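Long-range contacts in ionotropic glutamate receptor bacterial homologue (Nostoc punctiforme, PDB 2PYY), which binds L-glutamate as the ligand-binding core of a bacterial homologue of ionotropic glutamate receptors, and probably couples binding to channel opening: residues Phe86-Arg95 against Lys150-Pro160; Leu110-Gly120 against Leu127-Val137. All coordinates share one frame; numbering follows the deposited sequence.

In the fold
Interactions 1 and 2 lie in one mixed sheet of the periplasmic-binding-protein type fold, with centres about 11 Å apart. Across the sheet the strands run 86-94, 154-158, 114-118, 133-137, so interaction 1 holds one pair and interaction 2 the next. Strands 154-158 and 114-118 are neighbours. They join the two contacts, partly through T117 OG1 and V156 O, probably hydrogen-bonded. Along the chain interaction 2 is nested inside the loop closed by interaction 1. Both reach the bound glutamate, through D158 and F157 in one and T118 in the other. Strand 133-137 continues the sheet into the second subunit, so ligand site and subunit interface share one framework.

Interaction 1. Residues Phe86-Arg95 against Lys150-Pro160. With GLU (glutamic acid), chain E.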
# COMPACT_ATOMS: atom_id res chain seq x y z
N PHE B 86 -8.49 -10.79 -4.01
CA PHE B 86 -9.57 -9.86 -4.30
C PHE B 86 -9.04 -8.53 -4.85
O PHE B 86 -7.93 -8.11 -4.51
CB PHE B 86 -10.34 -9.58 -3.01
CG PHE B 86 -11.72 -9.03 -3.22
CD1 PHE B 86 -12.82 -9.89 -3.32
CD2 PHE B 86 -11.94 -7.67 -3.31
CE1 PHE B 86 -14.12 -9.39 -3.49
CE2 PHE B 86 -13.22 -7.15 -3.49
CZ PHE B 86 -14.32 -8.01 -3.58
N ALA B 87 -9.83 -7.87 -5.69
CA ALA B 87 -9.47 -6.58 -6.26
C ALA B 87 -10.32 -5.54 -5.53
O ALA B 87 -11.55 -5.59 -5.58
CB ALA B 87 -9.78 -6.55 -7.77
N SER B 88 -9.67 -4.60 -4.85
CA SER B 88 -10.39 -3.58 -4.08
C SER B 88 -9.74 -2.19 -4.23
O SER B 88 -8.95 -1.98 -5.13
CB SER B 88 -10.42 -3.98 -2.60
OG SER B 88 -11.17 -3.08 -1.81
N GLY B 89 -10.09 -1.27 -3.34
CA GLY B 89 -9.50 0.06 -3.41
C GLY B 89 -10.16 1.04 -2.47
O GLY B 89 -11.22 0.76 -1.91
N LEU B 90 -9.55 2.20 -2.30
CA LEU B 90 -10.09 3.22 -1.41
C LEU B 90 -11.14 4.05 -2.13
O LEU B 90 -11.03 4.30 -3.33
CB LEU B 90 -8.98 4.14 -0.92
CG LEU B 90 -7.76 3.44 -0.31
CD1 LEU B 90 -6.70 4.47 0.04
CD2 LEU B 90 -8.18 2.65 0.91
N GLN B 91 -12.16 4.47 -1.39
CA GLN B 91 -13.21 5.29 -1.97
C GLN B 91 -13.72 6.26 -0.91
O GLN B 91 -13.53 6.05 0.29
CB GLN B 91 -14.34 4.41 -2.48
CG GLN B 91 -15.31 5.12 -3.40
CD GLN B 91 -15.93 4.18 -4.42
OE1 GLN B 91 -16.40 3.10 -4.07
NE2 GLN B 91 -15.92 4.58 -5.69
N ILE B 92 -14.38 7.32 -1.36
CA ILE B 92 -14.90 8.34 -0.46
C ILE B 92 -16.38 8.12 -0.14
O ILE B 92 -17.16 7.67 -0.99
CB ILE B 92 -14.74 9.76 -1.08
CG1 ILE B 92 -13.28 9.98 -1.50
CG2 ILE B 92 -15.14 10.81 -0.07
CD1 ILE B 92 -13.04 11.30 -2.23
N MET B 93 -16.76 8.44 1.10
CA MET B 93 -18.14 8.33 1.57
C MET B 93 -18.46 9.54 2.45
O MET B 93 -17.71 9.86 3.37
CB MET B 93 -18.34 7.04 2.38
CG MET B 93 -19.74 6.90 2.97
SD MET B 93 -20.04 5.33 3.82
CE MET B 93 -19.25 5.66 5.46
N VAL B 94 -19.57 10.21 2.15
CA VAL B 94 -19.98 11.38 2.92
C VAL B 94 -21.44 11.25 3.33
O VAL B 94 -22.13 10.35 2.87
CB VAL B 94 -19.81 12.69 2.11
CG1 VAL B 94 -18.34 12.90 1.74
CG2 VAL B 94 -20.66 12.64 0.85
N ARG B 95 -21.90 12.15 4.21
CA ARG B 95 -23.29 12.13 4.65
C ARG B 95 -24.20 12.59 3.52
O ARG B 95 -23.83 13.47 2.75
CB ARG B 95 -23.48 13.05 5.85
CG ARG B 95 -23.15 12.42 7.18
CD ARG B 95 -23.31 13.40 8.34
NE ARG B 95 -22.15 14.27 8.48
CZ ARG B 95 -21.97 15.39 7.79
NH1 ARG B 95 -22.87 15.80 6.91
NH2 ARG B 95 -20.86 16.10 7.97
N LYS B 150 -20.84 14.18 12.75
CA LYS B 150 -20.24 15.28 12.03
C LYS B 150 -18.84 15.61 12.49
O LYS B 150 -18.24 16.60 12.05
CB LYS B 150 -21.13 16.53 12.10
CG LYS B 150 -22.09 16.65 10.94
CD LYS B 150 -22.67 18.05 10.86
CE LYS B 150 -23.28 18.32 9.48
NZ LYS B 150 -24.36 17.35 9.14
N LYS B 151 -18.30 14.79 13.39
CA LYS B 151 -16.93 15.01 13.87
C LYS B 151 -16.02 14.98 12.65
O LYS B 151 -14.99 15.65 12.61
CB LYS B 151 -16.52 13.90 14.85
CG LYS B 151 -17.45 13.72 16.03
CD LYS B 151 -16.91 12.68 17.00
CE LYS B 151 -17.86 12.48 18.17
NZ LYS B 151 -17.25 11.67 19.26
N ALA B 152 -16.42 14.20 11.66
CA ALA B 152 -15.67 14.09 10.42
C ALA B 152 -16.58 14.53 9.28
O ALA B 152 -17.80 14.37 9.36
CB ALA B 152 -15.22 12.64 10.21
N ASP B 153 -15.97 15.08 8.24
CA ASP B 153 -16.69 15.57 7.07
C ASP B 153 -16.97 14.43 6.09
O ASP B 153 -18.00 14.41 5.40
CB ASP B 153 -15.86 16.64 6.37
CG ASP B 153 -15.49 17.79 7.30
OD1 ASP B 153 -14.34 18.28 7.21
OD2 ASP B 153 -16.36 18.19 8.10
N ALA B 154 -16.03 13.49 6.03
CA ALA B 154 -16.13 12.34 5.15
C ALA B 154 -15.38 11.15 5.72
O ALA B 154 -14.71 11.25 6.75
CB ALA B 154 -15.56 12.69 3.79
N VAL B 155 -15.51 10.02 5.04
CA VAL B 155 -14.84 8.79 5.42
C VAL B 155 -14.19 8.20 4.16
O VAL B 155 -14.79 8.19 3.09
CB VAL B 155 -15.83 7.74 5.98
CG1 VAL B 155 -15.12 6.41 6.19
CG2 VAL B 155 -16.43 8.23 7.27
N VAL B 156 -12.96 7.73 4.29
CA VAL B 156 -12.26 7.09 3.18
C VAL B 156 -11.86 5.71 3.68
O VAL B 156 -11.16 5.57 4.67
CB VAL B 156 -10.98 7.86 2.78
CG1 VAL B 156 -10.18 7.05 1.78
CG2 VAL B 156 -11.36 9.21 2.17
N PHE B 157 -12.32 4.68 2.97
CA PHE B 157 -12.03 3.32 3.37
C PHE B 157 -12.19 2.39 2.17
O PHE B 157 -12.47 2.84 1.05
CB PHE B 157 -12.98 2.95 4.51
CG PHE B 157 -12.48 1.85 5.39
CD1 PHE B 157 -11.17 1.82 5.82
CD2 PHE B 157 -13.35 0.84 5.81
CE1 PHE B 157 -10.72 0.80 6.68
CE2 PHE B 157 -12.91 -0.18 6.66
CZ PHE B 157 -11.60 -0.21 7.10
N ASP B 158 -11.99 1.10 2.39
CA ASP B 158 -12.11 0.11 1.32
C ASP B 158 -13.52 0.12 0.70
O ASP B 158 -14.52 -0.05 1.40
CB ASP B 158 -11.74 -1.26 1.89
CG ASP B 158 -10.34 -1.28 2.47
OD1 ASP B 158 -10.06 -0.47 3.37
OD2 ASP B 158 -9.51 -2.08 2.02
N ALA B 159 -13.58 0.32 -0.62
CA ALA B 159 -14.86 0.39 -1.34
C ALA B 159 -15.86 -0.73 -1.02
O ALA B 159 -17.03 -0.46 -0.75
CB ALA B 159 -14.60 0.45 -2.86
N PRO B 160 -15.40 -2.00 -1.07
CA PRO B 160 -16.25 -3.16 -0.79
C PRO B 160 -16.88 -3.07 0.60
O PRO B 160 -18.04 -3.40 0.79
CB PRO B 160 -15.28 -4.33 -0.88
CG PRO B 160 -14.24 -3.84 -1.85
CD PRO B 160 -14.04 -2.41 -1.47
N GLU E . -7.53 -3.02 3.42
CA GLU E . -7.15 -2.23 4.63
C GLU E . -5.68 -2.46 4.97
O GLU E . -5.16 -3.54 4.60
CB GLU E . -8.02 -2.65 5.82
CG GLU E . -7.79 -1.81 7.07
CD GLU E . -8.55 -2.34 8.29
OE1 GLU E . -8.62 -1.62 9.31
OE2 GLU E . -9.07 -3.48 8.22
OXT GLU E . -5.07 -1.58 5.60
O HOH W 1 -20.60 14.62 4.85
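R95 and K150 meet just beyond an antiparallel strand pair, at the end away from the ligand. Their side chains cross at about a right angle. K150 NZ lies over one face of the R95 guanidinium, toward the rim, 3.1 Å from NH1, and K150 CG comes within 3.3 Å of NH2. Water 1 is on the opposite face; it bridges R95 N and D153 O. R95 NE is hydrogen-bonded to L147 O. A leucine in its place would probably leave L147 O without this donor and K150 without the flat group it lies against.

Four backbone bonds tie Q91 to F157 and M93 to V155 in hydrogen-bonded pairs. At the start of helix 159-166, A159 N gives a nearly straight bond to G89 O (2.7 Å). M93 and V155 lie side by side. The M93 chain turns at chi3 (81°), which brings CE to 4.0 Å from V155 CB. I92, V94, A154 and V156 share the other face of the sheet, where V94 CG1 packs tightly on A154 CB. Q91 OE1 rests on the A159 methyl, while NE2 makes a weak bond to G178 O. S88 OG touches P160 CD at 3.0 Å and bonds to Y186 OH.

At the ligand end a carboxylate and a ring meet the glutamate. D158 OD2 accepts a hydrogen bond from the amino N of the glutamate at 2.6 Å and is also bonded to Y186 OH. F157 turns its ring edge to the ligand, with CZ 3.9 Å from CD of the glutamate. D158 OD1 sits over a face of that ring, toward the rim.

The chemistry differs along the pair. Two like charges lie close at one end, whereas at the other a carboxylate meets the ligand's amino group, with S88 behind Y186 as a second shell.

Interaction 2. Residues Leu110-Gly120 against Leu127-Val137; sequences LPGKVVATTAG and LREHHISVLEV. With GLU (glutamic acid), chain E.
I132 sets its CD1 methyl over one face of the puckered P111 ring, with P111 CG 3.3 Å away, tighter than usual. The carboxylate of E136 is flat. Its OE1 lies 3.5 Å from A119 CA and takes a bond from water 3, which G120 N reaches weakly. R128 NH1 comes to OE2 from out of the carboxylate plane, in a salt bridge whose hydrogen bond is weak (3.0 Å). E136 of the second subunit brings a like charge close to OE2.

Strands 114-118 and 133-137 run parallel as the two strands of a beta-alpha-beta unit, with helix 122-129 between them. A Schellman motif with H131 at C-prime ends that helix. Five backbone bonds link the strands, among them V115 N to S133 O at 2.8 Å.

L127 of the helix packs on V115: its CD1 is 3.7 Å from V115 CG1, the two side chains crossing at about a right angle. T117 CG2 meets L127 CD1 tip to tip and V134 CG2 at 3.8 Å.

T118 turns away from strand 133-137. Its OG1 sits between the backbone N and carbonyl carbon (chi1 60°). From there T118 OG1 donates to GLU OE1 of the bound glutamate at 2.8 Å.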
# COMPACT_ATOMS: atom_id res chain seq x y z
N LEU B 110 -10.89 17.00 -0.54
CA LEU B 110 -10.50 16.53 0.78
C LEU B 110 -9.58 17.49 1.52
O LEU B 110 -9.81 17.79 2.70
CB LEU B 110 -9.83 15.16 0.67
CG LEU B 110 -10.71 14.00 0.20
CD1 LEU B 110 -9.89 12.71 0.19
CD2 LEU B 110 -11.92 13.85 1.11
N PRO B 111 -8.53 18.01 0.85
CA PRO B 111 -7.61 18.94 1.51
C PRO B 111 -8.36 20.06 2.21
O PRO B 111 -9.18 20.73 1.60
CB PRO B 111 -6.74 19.44 0.36
CG PRO B 111 -6.68 18.25 -0.53
CD PRO B 111 -8.11 17.77 -0.54
N GLY B 112 -8.08 20.23 3.50
CA GLY B 112 -8.74 21.27 4.26
C GLY B 112 -9.95 20.72 4.98
O GLY B 112 -10.70 21.46 5.62
N LYS B 113 -10.15 19.41 4.88
CA LYS B 113 -11.26 18.73 5.53
C LYS B 113 -10.72 17.67 6.50
O LYS B 113 -9.52 17.42 6.55
CB LYS B 113 -12.14 18.03 4.48
CG LYS B 113 -12.75 18.96 3.44
CD LYS B 113 -13.78 19.89 4.06
CE LYS B 113 -14.39 20.79 3.00
NZ LYS B 113 -15.38 21.73 3.60
N VAL B 114 -11.63 17.04 7.24
CA VAL B 114 -11.28 15.99 8.20
C VAL B 114 -11.94 14.68 7.76
O VAL B 114 -13.16 14.58 7.70
CB VAL B 114 -11.80 16.32 9.62
CG1 VAL B 114 -11.56 15.13 10.54
CG2 VAL B 114 -11.09 17.56 10.16
N VAL B 115 -11.11 13.68 7.47
CA VAL B 115 -11.60 12.38 7.02
C VAL B 115 -11.35 11.26 8.03
O VAL B 115 -10.22 11.07 8.47
CB VAL B 115 -10.94 12.00 5.69
CG1 VAL B 115 -11.44 10.64 5.23
CG2 VAL B 115 -11.23 13.07 4.65
N ALA B 116 -12.40 10.54 8.40
CA ALA B 116 -12.28 9.45 9.37
C ALA B 116 -12.03 8.11 8.69
O ALA B 116 -12.50 7.85 7.59
CB ALA B 116 -13.54 9.36 10.20
N THR B 117 -11.25 7.27 9.37
CA THR B 117 -10.93 5.94 8.88
C THR B 117 -10.30 5.16 10.03
O THR B 117 -10.10 5.71 11.12
CB THR B 117 -9.96 6.00 7.66
OG1 THR B 117 -9.93 4.72 7.01
CG2 THR B 117 -8.55 6.37 8.10
N THR B 118 -10.00 3.89 9.80
CA THR B 118 -9.41 3.07 10.85
C THR B 118 -7.92 3.35 11.03
O THR B 118 -7.21 3.64 10.07
CB THR B 118 -9.60 1.55 10.59
OG1 THR B 118 -8.99 1.20 9.34
CG2 THR B 118 -11.08 1.19 10.54
N ALA B 119 -7.46 3.28 12.28
CA ALA B 119 -6.06 3.51 12.59
C ALA B 119 -5.27 2.34 11.99
O ALA B 119 -5.71 1.19 12.06
CB ALA B 119 -5.86 3.57 14.12
N GLY B 120 -4.11 2.65 11.41
CA GLY B 120 -3.26 1.62 10.82
C GLY B 120 -3.72 1.07 9.48
O GLY B 120 -3.24 0.02 9.05
N LEU B 127 -4.32 9.17 3.26
CA LEU B 127 -4.73 10.50 3.70
C LEU B 127 -3.56 11.33 4.24
O LEU B 127 -3.35 12.46 3.81
CB LEU B 127 -5.82 10.39 4.76
CG LEU B 127 -7.13 9.77 4.28
CD1 LEU B 127 -7.99 9.42 5.47
CD2 LEU B 127 -7.87 10.72 3.34
N ARG B 128 -2.80 10.76 5.18
CA ARG B 128 -1.67 11.47 5.77
C ARG B 128 -0.67 11.92 4.71
O ARG B 128 -0.26 13.09 4.68
CB ARG B 128 -0.94 10.59 6.80
CG ARG B 128 -1.80 10.15 7.97
CD ARG B 128 -0.95 9.69 9.14
NE ARG B 128 -0.07 8.58 8.80
CZ ARG B 128 -0.46 7.31 8.69
NH1 ARG B 128 -1.73 6.98 8.89
NH2 ARG B 128 0.42 6.38 8.35
N GLU B 129 -0.28 11.00 3.84
CA GLU B 129 0.66 11.30 2.78
C GLU B 129 0.17 12.38 1.83
O GLU B 129 0.97 13.10 1.23
CB GLU B 129 1.00 10.02 2.01
CG GLU B 129 1.85 9.04 2.81
CD GLU B 129 2.05 7.72 2.09
OE1 GLU B 129 2.90 6.92 2.54
OE2 GLU B 129 1.34 7.49 1.08
N HIS B 130 -1.15 12.52 1.70
CA HIS B 130 -1.72 13.55 0.84
C HIS B 130 -2.08 14.77 1.68
O HIS B 130 -2.93 15.57 1.30
CB HIS B 130 -2.96 13.02 0.12
CG HIS B 130 -2.64 12.01 -0.93
ND1 HIS B 130 -3.10 12.12 -2.23
CD2 HIS B 130 -1.88 10.89 -0.89
CE1 HIS B 130 -2.63 11.11 -2.94
NE2 HIS B 130 -1.88 10.35 -2.15
N HIS B 131 -1.43 14.88 2.83
CA HIS B 131 -1.63 15.98 3.76
C HIS B 131 -3.07 16.32 4.09
O HIS B 131 -3.44 17.49 4.16
CB HIS B 131 -0.89 17.22 3.24
CG HIS B 131 0.60 17.07 3.23
ND1 HIS B 131 1.27 16.25 2.34
CD2 HIS B 131 1.56 17.62 4.03
CE1 HIS B 131 2.56 16.30 2.59
NE2 HIS B 131 2.77 17.12 3.61
N ILE B 132 -3.89 15.29 4.30
CA ILE B 132 -5.30 15.48 4.66
C ILE B 132 -5.45 15.15 6.15
O ILE B 132 -4.90 14.16 6.63
CB ILE B 132 -6.22 14.51 3.88
CG1 ILE B 132 -5.95 14.62 2.38
CG2 ILE B 132 -7.67 14.81 4.21
CD1 ILE B 132 -6.18 16.00 1.82
N SER B 133 -6.21 15.98 6.87
CA SER B 133 -6.46 15.76 8.28
C SER B 133 -7.29 14.50 8.42
O SER B 133 -8.38 14.38 7.85
CB SER B 133 -7.19 16.96 8.90
OG SER B 133 -6.33 18.09 8.98
N VAL B 134 -6.77 13.55 9.19
CA VAL B 134 -7.43 12.28 9.37
C VAL B 134 -7.71 11.89 10.82
O VAL B 134 -6.84 11.98 11.69
CB VAL B 134 -6.60 11.15 8.72
CG1 VAL B 134 -5.17 11.19 9.25
CG2 VAL B 134 -7.24 9.78 9.01
N LEU B 135 -8.93 11.45 11.04
CA LEU B 135 -9.40 11.00 12.35
C LEU B 135 -9.27 9.49 12.36
O LEU B 135 -10.16 8.78 11.90
CB LEU B 135 -10.85 11.40 12.54
CG LEU B 135 -11.46 10.95 13.85
CD1 LEU B 135 -10.82 11.70 15.01
CD2 LEU B 135 -12.97 11.19 13.84
N GLU B 136 -8.14 9.00 12.86
CA GLU B 136 -7.88 7.58 12.94
C GLU B 136 -8.53 6.99 14.19
O GLU B 136 -8.08 7.24 15.32
CB GLU B 136 -6.37 7.32 12.94
CG GLU B 136 -5.68 7.71 11.64
CD GLU B 136 -4.21 7.29 11.58
OE1 GLU B 136 -3.90 6.13 11.91
OE2 GLU B 136 -3.36 8.12 11.18
N VAL B 137 -9.58 6.21 13.98
CA VAL B 137 -10.31 5.59 15.08
C VAL B 137 -9.88 4.14 15.27
O VAL B 137 -9.48 3.48 14.32
CB VAL B 137 -11.82 5.65 14.86
CG1 VAL B 137 -12.28 7.11 14.90
CG2 VAL B 137 -12.19 5.03 13.53
N GLU E . -7.53 -3.02 3.42
CA GLU E . -7.15 -2.23 4.63
C GLU E . -5.68 -2.46 4.97
O GLU E . -5.16 -3.54 4.60
CB GLU E . -8.02 -2.65 5.82
CG GLU E . -7.79 -1.81 7.07
CD GLU E . -8.55 -2.34 8.29
OE1 GLU E . -8.62 -1.62 9.31
OE2 GLU E . -9.07 -3.48 8.22
OXT GLU E . -5.07 -1.58 5.60
O HOH W 2 -7.16 18.32 5.34
O HOH W 3 -1.70 4.68 11.55